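Local coordinates for enoyl-acyl carrier protein reductase (Uncultured bacterium, PDB 6KIA), which reduces enoyl-acyl carrier protein intermediates, probably in the last step of each fatty acid elongation cycle, using NADH bound to a Rossmann-type domain, at residues A[14-19]-A[413-418]; A[78-83]-A[146-151]; A[125-130]-A[201-206]; A[215-218]-A[223-226]. One frame throughout, in Å; residues are numbered along the deposited sequence.

Interaction 1 of 4, residues A[14-19]-A[413-418]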
loop_
_atom_site.group_PDB
_atom_site.type_symbol
_atom_site.label_atom_id
_atom_site.label_comp_id
_atom_site.label_asym_id
_atom_site.label_seq_id
_atom_site.Cartn_x
_atom_site.Cartn_y
_atom_site.Cartn_z
ATOM N N ASN A 14 -24.636 -0.180 1.140
ATOM C CA ASN A 14 -24.081 0.883 0.320
ATOM C C ASN A 14 -24.916 2.150 0.432
ATOM O O ASN A 14 -26.136 2.123 0.266
ATOM C CB ASN A 14 -23.986 0.499 -1.163
ATOM C CG ASN A 14 -23.703 1.712 -2.057
ATOM O OD1 ASN A 14 -22.646 2.342 -1.938
ATOM N ND2 ASN A 14 -24.610 2.016 -2.978
ATOM N N ILE A 15 -24.251 3.264 0.685
ATOM C CA ILE A 15 -24.931 4.561 0.739
ATOM C C ILE A 15 -24.593 5.471 -0.440
ATOM O O ILE A 15 -25.166 6.560 -0.572
ATOM C CB ILE A 15 -24.580 5.312 2.032
ATOM C CG1 ILE A 15 -23.084 5.665 2.059
ATOM C CG2 ILE A 15 -24.948 4.474 3.249
ATOM C CD1 ILE A 15 -22.697 6.556 3.220
ATOM N N PHE A 16 -23.655 5.056 -1.285
ATOM C CA PHE A 16 -23.159 5.938 -2.333
ATOM C C PHE A 16 -23.971 5.815 -3.624
ATOM O O PHE A 16 -24.386 4.718 -4.036
ATOM C CB PHE A 16 -21.662 5.680 -2.590
ATOM C CG PHE A 16 -20.806 5.893 -1.362
ATOM C CD1 PHE A 16 -20.487 7.178 -0.945
ATOM C CD2 PHE A 16 -20.329 4.807 -0.622
ATOM C CE1 PHE A 16 -19.723 7.390 0.198
ATOM C CE2 PHE A 16 -19.555 5.022 0.538
ATOM C CZ PHE A 16 -19.258 6.331 0.929
ATOM N N ARG A 17 -24.214 6.966 -4.240
ATOM C CA ARG A 17 -25.108 7.068 -5.387
ATOM C C ARG A 17 -24.563 8.106 -6.359
ATOM O O ARG A 17 -23.607 8.804 -6.037
ATOM C CB ARG A 17 -26.518 7.460 -4.919
ATOM C CG ARG A 17 -27.617 6.543 -5.413
ATOM C CD ARG A 17 -28.775 6.469 -4.426
ATOM N NE ARG A 17 -28.920 5.126 -3.863
ATOM C CZ ARG A 17 -28.686 4.822 -2.589
ATOM N NH1 ARG A 17 -28.317 5.772 -1.736
ATOM N NH2 ARG A 17 -28.831 3.576 -2.161
ATOM N N LYS A 18 -25.180 8.217 -7.535
ATOM C CA LYS A 18 -24.944 9.353 -8.432
ATOM C C LYS A 18 -24.955 10.695 -7.693
ATOM O O LYS A 18 -25.877 10.973 -6.925
ATOM C CB LYS A 18 -26.017 9.379 -9.525
ATOM C CG LYS A 18 -25.673 10.211 -10.752
ATOM C CD LYS A 18 -26.915 10.419 -11.612
ATOM C CE LYS A 18 -28.076 10.952 -10.781
ATOM N NZ LYS A 18 -29.347 11.014 -11.558
ATOM N N GLY A 19 -23.929 11.514 -7.935
ATOM C CA GLY A 19 -23.826 12.816 -7.310
ATOM C C GLY A 19 -22.863 12.835 -6.140
ATOM O O GLY A 19 -22.315 13.896 -5.799
ATOM N N GLU A 413 -17.692 -1.839 3.048
ATOM C CA GLU A 413 -17.452 -1.646 4.462
ATOM C C GLU A 413 -17.438 -0.153 4.802
ATOM O O GLU A 413 -17.876 0.249 5.881
ATOM C CB GLU A 413 -16.134 -2.296 4.882
ATOM C CG GLU A 413 -15.884 -2.308 6.396
ATOM C CD GLU A 413 -16.913 -3.141 7.165
ATOM O OE1 GLU A 413 -17.622 -3.979 6.559
ATOM O OE2 GLU A 413 -16.984 -2.976 8.394
ATOM N N SER A 414 -16.932 0.676 3.894
ATOM C CA SER A 414 -16.885 2.107 4.203
ATOM C C SER A 414 -18.264 2.744 4.283
ATOM O O SER A 414 -18.400 3.795 4.876
ATOM C CB SER A 414 -16.022 2.871 3.210
ATOM O OG SER A 414 -14.664 2.445 3.276
ATOM N N SER A 415 -19.295 2.129 3.727
ATOM C CA SER A 415 -20.614 2.709 3.948
ATOM C C SER A 415 -21.007 2.610 5.415
ATOM O O SER A 415 -21.702 3.480 5.930
ATOM C CB SER A 415 -21.689 2.066 3.069
ATOM O OG SER A 415 -21.615 2.550 1.736
ATOM N N ASN A 416 -20.578 1.550 6.086
ATOM C CA ASN A 416 -20.868 1.367 7.510
ATOM C C ASN A 416 -19.745 0.623 8.215
ATOM O O ASN A 416 -19.860 -0.568 8.500
ATOM C CB ASN A 416 -22.179 0.597 7.694
ATOM C CG ASN A 416 -22.592 0.491 9.151
ATOM O OD1 ASN A 416 -22.306 1.379 9.954
ATOM N ND2 ASN A 416 -23.270 -0.601 9.497
ATOM N N PRO A 417 -18.633 1.319 8.463
ATOM C CA PRO A 417 -17.419 0.633 8.929
ATOM C C PRO A 417 -17.459 0.150 10.381
ATOM O O PRO A 417 -17.957 0.864 11.254
ATOM C CB PRO A 417 -16.335 1.697 8.746
ATOM C CG PRO A 417 -17.071 3.020 8.820
ATOM C CD PRO A 417 -18.412 2.747 8.179
ATOM N N ALA A 418 -16.897 -1.033 10.626
ATOM C CA ALA A 418 -16.888 -1.606 11.965
ATOM C C ALA A 418 -15.924 -0.887 12.901
ATOM O O ALA A 418 -16.140 -0.862 14.110
ATOM C CB ALA A 418 -16.542 -3.073 11.907
HETATM O O HOH W 1 -20.729 1.189 -0.231
#
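Two irregular segments meet where the backbone of Asn14 passes that of Ser415, their CA atoms 5.3 Å apart; the first, 14-19, leads into strand 21-25, while the second leaves helix 394-413 through a type I turn from Glu413 to Asn416. The hydroxyl of Ser415 is the hub. With OG anti to its own carbonyl carbon (chi1 -77°), Ser415 extends it to the opposite backbone, where Ile15 N donates a hydrogen bond of 2.9 Å to Ser415 OG at an N-H...O angle of 154°. A water bridges the same hydroxyl to Asn14, lying 2.6 Å from Ser415 OG and donating to Asn14 OD1. This water also lies in the plane of the Phe16 ring, at its edge. Apolar atoms also border the hydroxyl: Ile15 CG1 comes within 3.5 Å of Ser415 OG, and Phe16 CE2 approaches it obliquely at 3.4 Å. Ile15 CG1 packs over the centre of the Phe16 ring, and both side chains touch the serine hydroxyl. Asn14 fixes its own segment by a double grip on Phe16. Phe16 N donates to Asn14 OD1 from above the carbonyl plane, whereas Asn14 ND2 donates to Phe16 O on a lone pair, 2.9 Å away. Beyond the pair, Phe156 and Phe411 meet the Phe16 ring, and Arg235 of strand 234-240 binds Ser415 O. The bond from Phe16 N to Asn14 OD1 makes an Asx turn, which here shapes the loop entering the first strand of the Rossmann-type sheet beside the loop that leads to its strand 421-423.

Interaction 2 of 4, residues A[78-83]-A[146-151]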
loop_
_atom_site.group_PDB
_atom_site.type_symbol
_atom_site.label_atom_id
_atom_site.label_comp_id
_atom_site.label_asym_id
_atom_site.label_seq_id
_atom_site.Cartn_x
_atom_site.Cartn_y
_atom_site.Cartn_z
ATOM N N GLY A 78 -10.198 8.554 -15.023
ATOM C CA GLY A 78 -11.612 8.548 -15.364
ATOM C C GLY A 78 -12.397 9.598 -14.597
ATOM O O GLY A 78 -13.535 9.382 -14.178
ATOM N N GLY A 79 -11.784 10.765 -14.442
ATOM C CA GLY A 79 -12.397 11.868 -13.736
ATOM C C GLY A 79 -11.470 13.064 -13.713
ATOM O O GLY A 79 -10.369 13.026 -14.258
ATOM N N ARG A 80 -11.891 14.113 -13.027
ATOM C CA ARG A 80 -11.105 15.334 -12.958
ATOM C C ARG A 80 -9.920 15.217 -12.012
ATOM O O ARG A 80 -10.005 14.575 -10.969
ATOM C CB ARG A 80 -11.968 16.503 -12.501
ATOM C CG ARG A 80 -12.875 17.089 -13.569
ATOM C CD ARG A 80 -13.105 18.556 -13.263
ATOM N NE ARG A 80 -11.848 19.177 -12.855
ATOM C CZ ARG A 80 -11.755 20.256 -12.086
ATOM N NH1 ARG A 80 -10.563 20.744 -11.767
ATOM N NH2 ARG A 80 -12.855 20.845 -11.638
ATOM N N ILE A 81 -8.803 15.809 -12.411
ATOM C CA ILE A 81 -7.642 15.905 -11.536
ATOM C C ILE A 81 -7.438 17.360 -11.174
ATOM O O ILE A 81 -7.468 18.229 -12.040
ATOM C CB ILE A 81 -6.385 15.297 -12.175
ATOM C CG1 ILE A 81 -6.401 13.796 -11.900
ATOM C CG2 ILE A 81 -5.106 15.851 -11.559
ATOM C CD1 ILE A 81 -5.819 12.970 -12.961
ATOM N N ILE A 82 -7.286 17.631 -9.882
ATOM C CA ILE A 82 -7.044 18.996 -9.422
ATOM C C ILE A 82 -5.559 19.278 -9.563
ATOM O O ILE A 82 -4.724 18.574 -8.978
ATOM C CB ILE A 82 -7.529 19.192 -7.977
ATOM C CG1 ILE A 82 -9.049 18.998 -7.921
ATOM C CG2 ILE A 82 -7.129 20.575 -7.448
ATOM C CD1 ILE A 82 -9.633 19.019 -6.530
ATOM N N ASN A 83 -5.217 20.268 -10.387
ATOM C CA ASN A 83 -3.832 20.404 -10.830
ATOM C C ASN A 83 -2.980 21.203 -9.842
ATOM O O ASN A 83 -2.590 22.342 -10.102
ATOM C CB ASN A 83 -3.770 21.062 -12.207
ATOM C CG ASN A 83 -2.461 20.794 -12.911
ATOM O OD1 ASN A 83 -1.579 20.125 -12.365
ATOM N ND2 ASN A 83 -2.302 21.358 -14.104
ATOM N N ASP A 146 -14.053 21.790 -2.652
ATOM C CA ASP A 146 -15.235 22.216 -1.906
ATOM C C ASP A 146 -16.321 22.687 -2.867
ATOM O O ASP A 146 -17.495 22.390 -2.676
ATOM C CB ASP A 146 -14.879 23.327 -0.910
ATOM C CG ASP A 146 -16.071 23.766 -0.088
ATOM O OD1 ASP A 146 -16.515 22.988 0.791
ATOM O OD2 ASP A 146 -16.553 24.893 -0.313
ATOM N N GLY A 147 -15.914 23.381 -3.922
ATOM C CA GLY A 147 -16.857 23.885 -4.907
ATOM C C GLY A 147 -17.476 22.807 -5.768
ATOM O O GLY A 147 -18.472 23.039 -6.452
ATOM N N MET A 148 -16.890 21.616 -5.726
ATOM C CA MET A 148 -17.342 20.495 -6.543
ATOM C C MET A 148 -18.261 19.500 -5.825
ATOM O O MET A 148 -18.839 18.626 -6.466
ATOM C CB MET A 148 -16.130 19.714 -7.073
ATOM C CG MET A 148 -15.058 20.552 -7.719
ATOM S SD MET A 148 -13.766 19.409 -8.274
ATOM C CE MET A 148 -12.397 20.526 -8.518
ATOM N N ILE A 149 -18.363 19.596 -4.503
ATOM C CA ILE A 149 -19.168 18.658 -3.734
ATOM C C ILE A 149 -20.393 19.394 -3.162
ATOM O O ILE A 149 -20.266 20.220 -2.256
ATOM C CB ILE A 149 -18.346 17.987 -2.602
ATOM C CG1 ILE A 149 -17.012 17.454 -3.144
ATOM C CG2 ILE A 149 -19.142 16.868 -1.924
ATOM C CD1 ILE A 149 -16.121 16.887 -2.068
ATOM N N PRO A 150 -21.590 19.115 -3.708
ATOM C CA PRO A 150 -22.740 19.922 -3.260
ATOM C C PRO A 150 -23.191 19.549 -1.850
ATOM O O PRO A 150 -22.893 18.440 -1.374
ATOM C CB PRO A 150 -23.830 19.594 -4.292
ATOM C CG PRO A 150 -23.445 18.215 -4.842
ATOM C CD PRO A 150 -21.942 18.133 -4.757
ATOM N N ASP A 151 -23.887 20.477 -1.182
ATOM C CA ASP A 151 -24.580 20.148 0.052
ATOM C C ASP A 151 -25.420 18.906 -0.161
ATOM O O ASP A 151 -26.115 18.780 -1.182
ATOM C CB ASP A 151 -25.524 21.280 0.512
ATOM C CG ASP A 151 -24.795 22.532 0.938
ATOM O OD1 ASP A 151 -23.571 22.476 1.112
ATOM O OD2 ASP A 151 -25.463 23.588 1.128
#
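The backbones stay well apart, the closest CA atoms being those of Arg80 and Met148 at 10.3 Å, so side chains alone bridge strand 80-83 and the type I turn from Asp146 to Ile149. In this Rossmann-type fold the strand pairs in parallel with 47-56, and the turn follows helix 120-146 on the way to strand 155-159. Met148 spans the gap with a chain extended beyond CG (chi2 -179°), which delivers its methyl group to two residues of the strand. Ile82 meets it tip to tip: Ile82 CD1 lies 3.7 Å from Met148 CE, an apolar contact backed by Val141 and Leu145 of helix 120-146, which also touch Ile82. Arg80, the exposed partner, crosses the methionine obliquely. A bend at chi3 (43°) brings its guanidinium alongside the thioether end, and its NH1 forms a salt bridge with Glu144, near the end of helix 120-146. That charge pair probably holds the guanidinium against the methionine, while the contact itself carries no hydrogen bond. The sulfur plays the lesser part, with Met148 SD 3.8 Å from Arg80 NH2, and the methyl comes nearer, Met148 CE standing 3.2 Å from the same nitrogen.

Interaction 3 of 4, residues A[125-130]-A[201-206]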
loop_
_atom_site.group_PDB
_atom_site.type_symbol
_atom_site.label_atom_id
_atom_site.label_comp_id
_atom_site.label_asym_id
_atom_site.label_seq_id
_atom_site.Cartn_x
_atom_site.Cartn_y
_atom_site.Cartn_z
ATOM N N LYS A 125 14.879 21.823 9.442
ATOM C CA LYS A 125 14.484 22.983 8.641
ATOM C C LYS A 125 13.823 22.585 7.316
ATOM O O LYS A 125 12.768 23.114 6.919
ATOM C CB LYS A 125 15.692 23.873 8.396
ATOM C CG LYS A 125 15.396 25.175 7.678
ATOM C CD LYS A 125 16.651 26.029 7.605
ATOM C CE LYS A 125 17.556 25.757 8.806
ATOM N NZ LYS A 125 18.967 26.175 8.592
ATOM N N CYS A 126 14.445 21.628 6.647
ATOM C CA CYS A 126 13.894 21.078 5.405
ATOM C C CYS A 126 12.540 20.380 5.600
ATOM O O CYS A 126 11.635 20.507 4.759
ATOM C CB CYS A 126 14.893 20.106 4.768
ATOM S SG CYS A 126 16.445 20.874 4.227
ATOM N N ARG A 127 12.414 19.620 6.685
ATOM C CA ARG A 127 11.169 18.925 6.995
ATOM C C ARG A 127 10.050 19.934 7.159
ATOM O O ARG A 127 8.945 19.720 6.653
ATOM C CB ARG A 127 11.304 18.068 8.268
ATOM C CG ARG A 127 10.098 17.168 8.568
ATOM C CD ARG A 127 10.361 16.171 9.693
ATOM N NE ARG A 127 9.517 14.979 9.551
ATOM C CZ ARG A 127 9.574 13.900 10.334
ATOM N NH1 ARG A 127 10.431 13.853 11.346
ATOM N NH2 ARG A 127 8.758 12.865 10.106
ATOM N N ALA A 128 10.329 21.024 7.881
ATOM C CA ALA A 128 9.339 22.087 8.077
ATOM C C ALA A 128 8.907 22.713 6.761
ATOM O O ALA A 128 7.701 22.888 6.515
ATOM C CB ALA A 128 9.873 23.163 9.015
ATOM N N VAL A 129 9.880 23.071 5.926
ATOM C CA VAL A 129 9.536 23.598 4.605
ATOM C C VAL A 129 8.656 22.610 3.795
ATOM O O VAL A 129 7.606 22.993 3.256
ATOM C CB VAL A 129 10.805 23.969 3.810
ATOM C CG1 VAL A 129 10.460 24.288 2.361
ATOM C CG2 VAL A 129 11.509 25.146 4.484
ATOM N N GLY A 130 9.043 21.338 3.753
ATOM C CA GLY A 130 8.286 20.358 2.989
ATOM C C GLY A 130 6.875 20.133 3.509
ATOM O O GLY A 130 5.914 19.989 2.736
ATOM N N ILE A 201 15.448 8.302 6.210
ATOM C CA ILE A 201 14.465 7.573 5.413
ATOM C C ILE A 201 13.199 7.273 6.220
ATOM O O ILE A 201 12.103 7.494 5.732
ATOM C CB ILE A 201 15.060 6.280 4.850
ATOM C CG1 ILE A 201 16.108 6.628 3.791
ATOM C CG2 ILE A 201 13.963 5.388 4.259
ATOM C CD1 ILE A 201 16.900 5.443 3.318
ATOM N N LEU A 202 13.346 6.809 7.459
ATOM C CA LEU A 202 12.188 6.538 8.319
ATOM C C LEU A 202 11.371 7.808 8.610
ATOM O O LEU A 202 10.152 7.747 8.704
ATOM C CB LEU A 202 12.642 5.899 9.634
ATOM C CG LEU A 202 13.077 4.430 9.603
ATOM C CD1 LEU A 202 13.745 4.083 10.919
ATOM C CD2 LEU A 202 11.887 3.532 9.385
ATOM N N MET A 203 12.049 8.952 8.785
ATOM C CA MET A 203 11.325 10.223 8.938
ATOM C C MET A 203 10.477 10.527 7.683
ATOM O O MET A 203 9.294 10.946 7.763
ATOM C CB MET A 203 12.317 11.354 9.204
ATOM C CG MET A 203 13.074 11.170 10.494
ATOM S SD MET A 203 14.322 12.451 10.702
ATOM C CE MET A 203 13.495 13.851 9.991
ATOM N N ASN A 204 11.082 10.299 6.519
ATOM C CA ASN A 204 10.360 10.551 5.275
ATOM C C ASN A 204 9.184 9.589 5.103
ATOM O O ASN A 204 8.112 9.986 4.637
ATOM C CB ASN A 204 11.302 10.447 4.076
ATOM C CG ASN A 204 10.976 11.461 2.991
ATOM O OD1 ASN A 204 10.435 12.542 3.265
ATOM N ND2 ASN A 204 11.297 11.117 1.757
ATOM N N PHE A 205 9.380 8.332 5.506
ATOM C CA PHE A 205 8.314 7.326 5.475
ATOM C C PHE A 205 7.151 7.785 6.353
ATOM O O PHE A 205 5.986 7.719 5.942
ATOM C CB PHE A 205 8.791 5.949 5.984
ATOM C CG PHE A 205 9.642 5.153 5.007
ATOM C CD1 PHE A 205 10.052 5.676 3.793
ATOM C CD2 PHE A 205 10.033 3.854 5.342
ATOM C CE1 PHE A 205 10.851 4.900 2.925
ATOM C CE2 PHE A 205 10.830 3.073 4.482
ATOM C CZ PHE A 205 11.233 3.603 3.279
ATOM N N ASP A 206 7.445 8.245 7.570
ATOM C CA ASP A 206 6.359 8.743 8.418
ATOM C C ASP A 206 5.604 9.849 7.697
ATOM O O ASP A 206 4.363 9.878 7.733
ATOM C CB ASP A 206 6.870 9.272 9.758
ATOM C CG ASP A 206 7.017 8.196 10.819
ATOM O OD1 ASP A 206 6.687 7.014 10.574
ATOM O OD2 ASP A 206 7.482 8.548 11.929
#
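Dispersion contacts between Arg127 and Met203 join helices 120-146 and 196-219, two of the helices packed around the Rossmann-type sheet, at a point where their backbones are 8.6 Å apart between the CA atoms of Arg127 and Asn204. Arg127 spans this distance with a chain extended from CG to NE, CG lying anti to the backbone N (chi1 -173°), and lays its guanidinium against the second helix. Met203 CB sits 3.6 Å above one face of that group, displaced toward its rim. A turn about the last torsion of the methionine (chi3 36°) carries the methyl on toward the first helix, where Met203 CE touches Arg127 CD at 3.9 Å as well as the guanidinium. Met203 also touches Phe90 and, on the same helix as Arg127, Trp120 and Ile123.

The electrostatic part is dominated by Glu207, whose OE2 forms a salt bridge with Arg127 NE and probably sets the rotation of the guanidinium. Asp206 adds little by comparison: its CB lies near the guanidinium plane, at the edge, and Asp206 OD2 remains 4.9 Å from Arg127 NH2, too far for a salt bridge although the opposite charges may attract weakly.

Polar contact with the helix backbone is close but not a hydrogen bond: Arg127 NH2 stands 3.1 Å from Met203 O, but its N-H does not point well at the oxygen. In this surface contact, the closest approach between side chains is at the other terminal nitrogen, where Arg127 NH1 rests 3.4 Å from Met203 CE.

Interaction 4 of 4, residues A[215-218]-A[223-226]; sequences HLIE and IRAR
Arg224 reaches back across the junction of two consecutive helices and brings the edge of its guanidinium up to the carbonyl oxygen of Ile217, with Arg224 NH1 also 3.9 Å from Ile217 CG2. A kink near the end of the arginine chain (chi3 67°) presents this edge to the acceptor. Arg224 NH1 then donates to Ile217 O over 2.9 Å, in a nearly straight bond (169°) that lies in the guanidinium plane but is tilted 21° from the plane of the carbonyl. The other terminal nitrogen reaches the same oxygen indirectly: Arg224 NH2 donates to a water 2.6 Å away, and that water makes a weak bond to Ile217 O. The oxygen near the end of helix 196-219 thereby gains a direct partner and a water-mediated one, and the positive charge of the arginine probably complements the negative end of the helix dipole. Arg224 NH1 has a second partner in Tyr236 OH. Helices 196-219 and 221-229 are thus tied across their short connection and fastened to strand 234-240, whose Val234 touches Arg224 and whose Tyr236 packs on Ile217; Ile281, in the loop before strand 283-287, lies against both residues.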
loop_
_atom_site.group_PDB
_atom_site.type_symbol
_atom_site.label_atom_id
_atom_site.label_comp_id
_atom_site.label_asym_id
_atom_site.label_seq_id
_atom_site.Cartn_x
_atom_site.Cartn_y
_atom_site.Cartn_z
ATOM N N HIS A 215 -3.082 14.897 7.219
ATOM C CA HIS A 215 -3.237 16.150 6.489
ATOM C C HIS A 215 -4.486 16.104 5.639
ATOM O O HIS A 215 -5.132 17.122 5.418
ATOM C CB HIS A 215 -2.020 16.429 5.616
ATOM C CG HIS A 215 -0.769 16.601 6.409
ATOM N ND1 HIS A 215 -0.751 17.267 7.616
ATOM C CD2 HIS A 215 0.496 16.166 6.192
ATOM C CE1 HIS A 215 0.475 17.240 8.107
ATOM N NE2 HIS A 215 1.251 16.581 7.263
ATOM N N LEU A 216 -4.839 14.906 5.191
ATOM C CA LEU A 216 -6.076 14.725 4.452
ATOM C C LEU A 216 -7.276 14.963 5.346
ATOM O O LEU A 216 -8.190 15.719 4.989
ATOM C CB LEU A 216 -6.133 13.314 3.870
ATOM C CG LEU A 216 -7.495 12.859 3.345
ATOM C CD1 LEU A 216 -8.060 13.819 2.274
ATOM C CD2 LEU A 216 -7.385 11.433 2.844
ATOM N N ILE A 217 -7.254 14.358 6.524
ATOM C CA ILE A 217 -8.378 14.475 7.440
ATOM C C ILE A 217 -8.549 15.926 7.923
ATOM O O ILE A 217 -9.670 16.459 7.975
ATOM C CB ILE A 217 -8.214 13.515 8.633
ATOM C CG1 ILE A 217 -8.399 12.069 8.136
ATOM C CG2 ILE A 217 -9.270 13.802 9.706
ATOM C CD1 ILE A 217 -7.967 10.995 9.127
ATOM N N GLU A 218 -7.448 16.552 8.305
ATOM C CA GLU A 218 -7.496 17.946 8.770
ATOM C C GLU A 218 -7.826 18.939 7.654
ATOM O O GLU A 218 -8.591 19.884 7.846
ATOM C CB GLU A 218 -6.167 18.316 9.426
ATOM C CG GLU A 218 -6.063 17.739 10.814
ATOM C CD GLU A 218 -4.705 17.982 11.448
ATOM O OE1 GLU A 218 -3.797 18.532 10.784
ATOM O OE2 GLU A 218 -4.574 17.670 12.639
ATOM N N ILE A 223 -15.022 20.917 4.538
ATOM C CA ILE A 223 -15.904 20.146 3.673
ATOM C C ILE A 223 -16.717 19.137 4.479
ATOM O O ILE A 223 -17.941 19.030 4.319
ATOM C CB ILE A 223 -15.092 19.393 2.578
ATOM C CG1 ILE A 223 -14.443 20.392 1.619
ATOM C CG2 ILE A 223 -15.991 18.443 1.817
ATOM C CD1 ILE A 223 -13.443 19.757 0.638
ATOM N N ARG A 224 -16.022 18.370 5.320
ATOM C CA ARG A 224 -16.643 17.362 6.180
ATOM C C ARG A 224 -17.781 17.972 7.008
ATOM O O ARG A 224 -18.886 17.428 7.059
ATOM C CB ARG A 224 -15.598 16.687 7.088
ATOM C CG ARG A 224 -16.183 15.585 7.941
ATOM C CD ARG A 224 -15.096 14.776 8.682
ATOM N NE ARG A 224 -14.393 15.556 9.702
ATOM C CZ ARG A 224 -13.141 15.996 9.586
ATOM N NH1 ARG A 224 -12.438 15.740 8.485
ATOM N NH2 ARG A 224 -12.587 16.700 10.570
ATOM N N ALA A 225 -17.474 19.063 7.699
ATOM C CA ALA A 225 -18.473 19.740 8.523
ATOM C C ALA A 225 -19.693 20.177 7.706
ATOM O O ALA A 225 -20.840 19.981 8.127
ATOM C CB ALA A 225 -17.857 20.929 9.212
ATOM N N ARG A 226 -19.451 20.745 6.528
ATOM C CA ARG A 226 -20.563 21.271 5.748
ATOM C C ARG A 226 -21.451 20.122 5.247
ATOM O O ARG A 226 -22.694 20.216 5.267
ATOM C CB ARG A 226 -20.053 22.145 4.588
ATOM C CG ARG A 226 -21.092 22.432 3.492
ATOM C CD ARG A 226 -20.547 23.320 2.379
ATOM N NE ARG A 226 -19.496 22.682 1.585
ATOM C CZ ARG A 226 -19.741 21.860 0.573
ATOM N NH1 ARG A 226 -21.000 21.566 0.256
ATOM N NH2 ARG A 226 -18.737 21.318 -0.111
HETATM O O HOH W 2 -10.087 17.064 11.260
#

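Interaction 3 is a surface contact of helices, whereas interactions 1, 2 and 4 are partly buried. Interactions 3 and 4 share helix 196-219, one along its length and the other near its end. Interactions 1 and 4 work through a hydrogen bond to a backbone group, each with a bridging water, but in interaction 1 a hydroxyl accepts and in interaction 4 an arginine donates. Interactions 2 and 3 instead pair an arginine with a methionine, each arginine salt-bridged to a glutamate outside the segments. Interactions 2 and 4 touch directly: Arg226 NH1 forms a salt bridge with Asp151 OD1 at 2.9 Å. Interaction 1 encloses the other three along the chain.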